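Local coordinates for protein dTDP-4-dehydrorhamnose 3-epimerase (Streptomyces niveus, PDB 2C0Z) that acts as a dTDP-6-deoxy-D-xylo-4-hexulose 3-epimerase, working with NovU to make a keto-deoxysugar intermediate in the biosynthesis of the aminocoumarin antibiotic novobiocin, at residues R68-V73 with H153-L158; D159-I164 with L181-A186. One frame throughout, in Å; residues are numbered along the deposited sequence.

Both contacts lie on one side of a cupin fold of the RmlC type. Strand 67-73 comes first along the chain. The chain then runs through six further strands before strand 152-154 returns and pairs with it, which closes the long loop of contact 1. The chain goes straight on from L158 into D159, and contact 2 closes a much shorter loop at the start of helix 183-188. The two loops follow in series and neither nests nor crosses. The centres of contacts 1 and 2 are about 10 Å apart, and the contacts touch. The backbones probably bond from H156 N to L181 O, and V155 CG1 packs on A186 CB. Together they tie helix 183-188 to the edge of the five-stranded sheet.

Contact 1: residues R68-V73 with H153-L158; sequences RGIHFV and HGVHPL
H153 N gives the shortest hydrogen bond of the contact, 2.8 Å to F72 O, at a nearly straight 172°. The bond from F72 N back to H153 O completes this antiparallel hydrogen-bonded pair. One step on, H71 and G154 form a non-hydrogen-bonded pair, with their CA atoms 4.2 Å apart. H153 O also receives a CA-H...O contact from H71 CA. The ladder continues past the end of strand 152-154: I70 N and V155 N each bond to the other residue's carbonyl oxygen.

G154 CA comes within 3.0 Å of I70 O. G154 has no side chain on the face where I70 O and the H71 ring lie close.

F72 takes the position between its backbone N and carbonyl carbon (chi1 68°), which carries its ring along the CB of H153. There this CB makes an off-centre CH-pi contact, 4.2 Å from the F72 ring centroid. The H153 imidazole turns from the F72 strand, and its ND1 bonds to D74. V155 divides its methyls: CG1 approaches F72 CE1 at 4.4 Å, and CG2 rests on I70 CB at 3.8 Å. P157 closes the far end. Its ring lies beside the G69 carbonyl, with P157 CD 3.2 Å from G69 O. A cis peptide joins G69 to I70 at this point.

H71 turns to the other face of the sheet from F72 and H153. By similarity it is the proton acceptor of the active site. R68, also by similarity, is a substrate-binding residue. One face of the H71 ring has G69 CA 3.5 Å above its plane, and its NE2 bonds to D177. R176, a substrate-binding residue by similarity, touches it too. The backbone ladder thus fixes the strand that carries the probable catalytic base, while the apolar contacts of F72 lie on the other face.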
loop_
_atom_site.group_PDB
_atom_site.type_symbol
_atom_site.label_atom_id
_atom_site.label_comp_id
_atom_site.label_asym_id
_atom_site.label_seq_id
_atom_site.Cartn_x
_atom_site.Cartn_y
_atom_site.Cartn_z
ATOM N N ARG A 68 7.025 18.598 -0.161
ATOM C CA ARG A 68 7.865 17.804 -1.026
ATOM C C ARG A 68 7.293 17.863 -2.424
ATOM O O ARG A 68 6.073 17.836 -2.623
ATOM C CB ARG A 68 7.883 16.342 -0.603
ATOM C CG ARG A 68 8.362 16.114 0.780
ATOM C CD ARG A 68 8.602 14.654 1.069
ATOM N N GLY A 69 8.171 17.975 -3.397
ATOM C CA GLY A 69 7.735 18.019 -4.769
ATOM C C GLY A 69 8.364 19.207 -5.474
ATOM O O GLY A 69 9.248 19.848 -4.881
ATOM N N ILE A 70 7.936 19.545 -6.690
ATOM C CA ILE A 70 6.980 18.810 -7.542
ATOM C C ILE A 70 7.792 17.851 -8.404
ATOM O O ILE A 70 8.623 18.285 -9.203
ATOM C CB ILE A 70 6.196 19.799 -8.440
ATOM C CG1 ILE A 70 5.427 20.830 -7.604
ATOM C CG2 ILE A 70 5.299 19.024 -9.420
ATOM C CD1 ILE A 70 4.451 20.260 -6.590
ATOM N N HIS A 71 7.596 16.555 -8.215
ATOM C CA HIS A 71 8.436 15.538 -8.859
ATOM C C HIS A 71 7.715 14.886 -10.015
ATOM O O HIS A 71 6.517 14.751 -9.990
ATOM C CB HIS A 71 8.865 14.509 -7.835
ATOM C CG HIS A 71 9.672 15.089 -6.714
ATOM N ND1 HIS A 71 9.881 14.434 -5.522
ATOM C CD2 HIS A 71 10.308 16.279 -6.613
ATOM C CE1 HIS A 71 10.608 15.211 -4.734
ATOM N NE2 HIS A 71 10.877 16.336 -5.368
ATOM N N PHE A 72 8.469 14.465 -11.018
ATOM C CA PHE A 72 7.938 13.771 -12.182
ATOM C C PHE A 72 9.009 12.913 -12.801
ATOM O O PHE A 72 10.194 13.036 -12.475
ATOM C CB PHE A 72 7.367 14.737 -13.235
ATOM C CG PHE A 72 8.410 15.580 -13.916
ATOM C CD1 PHE A 72 8.925 16.697 -13.289
ATOM C CD2 PHE A 72 8.898 15.232 -15.167
ATOM C CE1 PHE A 72 9.874 17.485 -13.886
ATOM C CE2 PHE A 72 9.863 16.025 -15.773
ATOM C CZ PHE A 72 10.350 17.157 -15.108
ATOM N N VAL A 73 8.563 12.057 -13.708
ATOM C CA VAL A 73 9.444 11.181 -14.472
ATOM C C VAL A 73 9.348 11.514 -15.965
ATOM O O VAL A 73 8.260 11.706 -16.523
ATOM C CB VAL A 73 9.105 9.693 -14.187
ATOM C CG1 VAL A 73 9.894 8.793 -15.098
ATOM C CG2 VAL A 73 9.362 9.357 -12.706
ATOM N N HIS A 153 12.862 13.867 -12.096
ATOM C CA HIS A 153 13.198 15.270 -12.042
ATOM C C HIS A 153 12.144 16.033 -11.262
ATOM O O HIS A 153 11.209 15.438 -10.708
ATOM C CB HIS A 153 13.383 15.772 -13.460
ATOM C CG HIS A 153 14.453 15.018 -14.190
ATOM N ND1 HIS A 153 14.225 14.294 -15.340
ATOM C CD2 HIS A 153 15.756 14.830 -13.879
ATOM C CE1 HIS A 153 15.354 13.730 -15.724
ATOM N NE2 HIS A 153 16.291 14.023 -14.844
ATOM N N GLY A 154 12.321 17.343 -11.174
ATOM C CA GLY A 154 11.344 18.137 -10.462
ATOM C C GLY A 154 11.341 19.596 -10.831
ATOM O O GLY A 154 12.247 20.078 -11.526
ATOM N N VAL A 155 10.301 20.278 -10.374
ATOM C CA VAL A 155 10.274 21.723 -10.400
ATOM C C VAL A 155 10.050 22.260 -8.987
ATOM O O VAL A 155 9.595 21.558 -8.083
ATOM C CB VAL A 155 9.263 22.275 -11.441
ATOM C CG1 VAL A 155 9.500 21.718 -12.827
ATOM C CG2 VAL A 155 7.882 22.062 -11.045
ATOM N N HIS A 156 10.377 23.519 -8.799
ATOM C CA HIS A 156 10.329 24.140 -7.495
ATOM C C HIS A 156 8.897 24.222 -6.983
ATOM O O HIS A 156 8.016 24.739 -7.675
ATOM C CB HIS A 156 10.927 25.537 -7.541
ATOM C CG HIS A 156 11.402 26.008 -6.216
ATOM N ND1 HIS A 156 10.543 26.357 -5.201
ATOM C CD2 HIS A 156 12.654 26.210 -5.741
ATOM C CE1 HIS A 156 11.246 26.720 -4.144
ATOM N NE2 HIS A 156 12.529 26.663 -4.455
ATOM N N PRO A 157 8.634 23.698 -5.786
ATOM C CA PRO A 157 7.249 23.716 -5.283
ATOM C C PRO A 157 6.715 25.104 -4.925
ATOM O O PRO A 157 5.505 25.263 -4.783
ATOM C CB PRO A 157 7.317 22.803 -4.051
ATOM C CG PRO A 157 8.688 22.864 -3.607
ATOM C CD PRO A 157 9.563 23.045 -4.840
ATOM N N LEU A 158 7.599 26.106 -4.828
ATOM C CA LEU A 158 7.171 27.487 -4.645
ATOM C C LEU A 158 7.211 28.283 -5.960
ATOM O O LEU A 158 7.175 29.522 -5.951
ATOM C CB LEU A 158 8.020 28.168 -3.550
ATOM C CG LEU A 158 8.106 27.425 -2.215
ATOM C CD1 LEU A 158 8.906 28.281 -1.206
ATOM C CD2 LEU A 158 6.781 27.102 -1.663
#

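Contact 2: residues D159-I164 with L181-A186; sequences DPELAI and LLLAEA
An Asx motif at D159 meets the first turn of helix 183-188, close to the edge of the five-stranded cupin sheet. The D159 carboxylate serves both segments. Its OD2 accepts a hydrogen bond from L162 N at 3.0 Å through its anti lone pair, and a weak one from E161 N. Its OD1 reaches across to L183 N at 2.8 Å. This donor comes from above the carboxylate plane, 52° out of it. D159 CG lies anti to its backbone N (chi1 176°), which directs the carboxylate to the helix start. L182 is the N-cap residue, and its own N bonds to E185 OE1. The negative D159 would probably be favoured by the helix N terminus.

Apolar groups pack beside these bonds. L183 crosses L162 at about a right angle, and its CD2 lies 4.1 Å from L162 CD2. L183 also packs on L97, Y104 and L192, while L162 touches V95 of strand 89-96. Nearer the surface, P160 CD meets L182 CD2 at 3.9 Å.

E161 joins the helix start through a water. Its carboxylate approaches A184, and OE1 lies 3.6 Å from A184 CB. The water donates to D159 OD1 and to E161 OE1, and it accepts from A184 N at 3.0 Å.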
loop_
_atom_site.group_PDB
_atom_site.type_symbol
_atom_site.label_atom_id
_atom_site.label_comp_id
_atom_site.label_asym_id
_atom_site.label_seq_id
_atom_site.Cartn_x
_atom_site.Cartn_y
_atom_site.Cartn_z
ATOM N N ASP A 159 7.206 27.580 -7.094
ATOM C CA ASP A 159 7.169 28.210 -8.417
ATOM C C ASP A 159 6.051 29.274 -8.507
ATOM O O ASP A 159 4.923 29.035 -8.055
ATOM C CB ASP A 159 6.915 27.165 -9.495
ATOM C CG ASP A 159 6.778 27.786 -10.841
ATOM O OD1 ASP A 159 7.829 28.035 -11.456
ATOM O OD2 ASP A 159 5.669 28.122 -11.329
ATOM N N PRO A 160 6.345 30.442 -9.089
ATOM C CA PRO A 160 5.359 31.530 -9.154
ATOM C C PRO A 160 4.210 31.403 -10.185
ATOM O O PRO A 160 3.175 32.069 -9.998
ATOM C CB PRO A 160 6.231 32.754 -9.474
ATOM C CG PRO A 160 7.344 32.206 -10.247
ATOM C CD PRO A 160 7.651 30.835 -9.649
ATOM N N GLU A 161 4.393 30.651 -11.259
ATOM C CA GLU A 161 3.296 30.363 -12.189
ATOM C C GLU A 161 2.280 29.450 -11.516
ATOM O O GLU A 161 1.070 29.634 -11.677
ATOM C CB GLU A 161 3.791 29.706 -13.489
ATOM C CG GLU A 161 4.548 30.592 -14.449
ATOM C CD GLU A 161 4.946 29.842 -15.696
ATOM O OE1 GLU A 161 5.982 29.149 -15.673
ATOM O OE2 GLU A 161 4.231 29.951 -16.718
ATOM N N LEU A 162 2.759 28.443 -10.780
ATOM C CA LEU A 162 1.859 27.541 -10.072
ATOM C C LEU A 162 1.247 28.227 -8.857
ATOM O O LEU A 162 0.048 28.129 -8.635
ATOM C CB LEU A 162 2.615 26.261 -9.657
ATOM C CG LEU A 162 3.300 25.486 -10.787
ATOM C CD1 LEU A 162 4.082 24.317 -10.227
ATOM C CD2 LEU A 162 2.306 24.973 -11.838
ATOM N N ALA A 163 2.083 28.898 -8.062
ATOM C CA ALA A 163 1.636 29.623 -6.892
ATOM C C ALA A 163 0.729 28.761 -6.004
ATOM O O ALA A 163 -0.380 29.136 -5.650
ATOM C CB ALA A 163 0.946 30.935 -7.295
ATOM N N ILE A 164 1.221 27.561 -5.697
ATOM C CA ILE A 164 0.443 26.591 -4.962
ATOM C C ILE A 164 0.167 27.098 -3.539
ATOM O O ILE A 164 1.061 27.601 -2.865
ATOM C CB ILE A 164 1.166 25.256 -4.947
ATOM C CG1 ILE A 164 1.259 24.701 -6.378
ATOM C CG2 ILE A 164 0.425 24.278 -4.006
ATOM C CD1 ILE A 164 2.320 23.610 -6.613
ATOM N N LEU A 181 14.499 23.754 -10.449
ATOM C CA LEU A 181 14.180 24.767 -11.447
ATOM C C LEU A 181 12.764 25.259 -11.291
ATOM O O LEU A 181 11.851 24.504 -10.947
ATOM C CB LEU A 181 14.314 24.193 -12.848
ATOM C CG LEU A 181 15.706 23.828 -13.361
ATOM C CD1 LEU A 181 15.652 23.563 -14.833
ATOM C CD2 LEU A 181 16.677 24.859 -13.059
ATOM N N LEU A 182 12.576 26.539 -11.565
ATOM C CA LEU A 182 11.241 27.065 -11.856
ATOM C C LEU A 182 10.632 26.349 -13.043
ATOM O O LEU A 182 11.331 25.843 -13.915
ATOM C CB LEU A 182 11.293 28.544 -12.139
ATOM C CG LEU A 182 11.853 29.381 -11.008
ATOM C CD1 LEU A 182 11.704 30.846 -11.391
ATOM C CD2 LEU A 182 11.143 29.094 -9.721
ATOM N N LEU A 183 9.301 26.313 -13.069
ATOM C CA LEU A 183 8.580 25.695 -14.175
ATOM C C LEU A 183 9.051 26.236 -15.547
ATOM O O LEU A 183 9.335 25.472 -16.438
ATOM C CB LEU A 183 7.069 25.888 -14.000
ATOM C CG LEU A 183 6.188 25.264 -15.084
ATOM C CD1 LEU A 183 6.250 23.748 -14.957
ATOM C CD2 LEU A 183 4.770 25.775 -14.985
ATOM N N ALA A 184 9.144 27.553 -15.668
ATOM C CA ALA A 184 9.537 28.191 -16.921
ATOM C C ALA A 184 10.991 27.892 -17.275
ATOM O O ALA A 184 11.322 27.776 -18.468
ATOM C CB ALA A 184 9.314 29.702 -16.833
ATOM N N GLU A 185 11.841 27.740 -16.248
ATOM C CA GLU A 185 13.232 27.350 -16.474
ATOM C C GLU A 185 13.331 25.921 -17.019
ATOM O O GLU A 185 14.125 25.632 -17.910
ATOM C CB GLU A 185 14.067 27.526 -15.201
ATOM C CG GLU A 185 14.226 28.957 -14.764
ATOM C CD GLU A 185 14.820 29.102 -13.377
ATOM O OE1 GLU A 185 14.870 28.107 -12.594
ATOM O OE2 GLU A 185 15.237 30.238 -13.051
ATOM N N ALA A 186 12.543 25.003 -16.459
ATOM C CA ALA A 186 12.508 23.632 -16.923
ATOM C C ALA A 186 11.991 23.583 -18.342
ATOM O O ALA A 186 12.533 22.896 -19.193
ATOM C CB ALA A 186 11.619 22.807 -16.005
HETATM O O HOH W 1 7.916 29.485 -13.743
#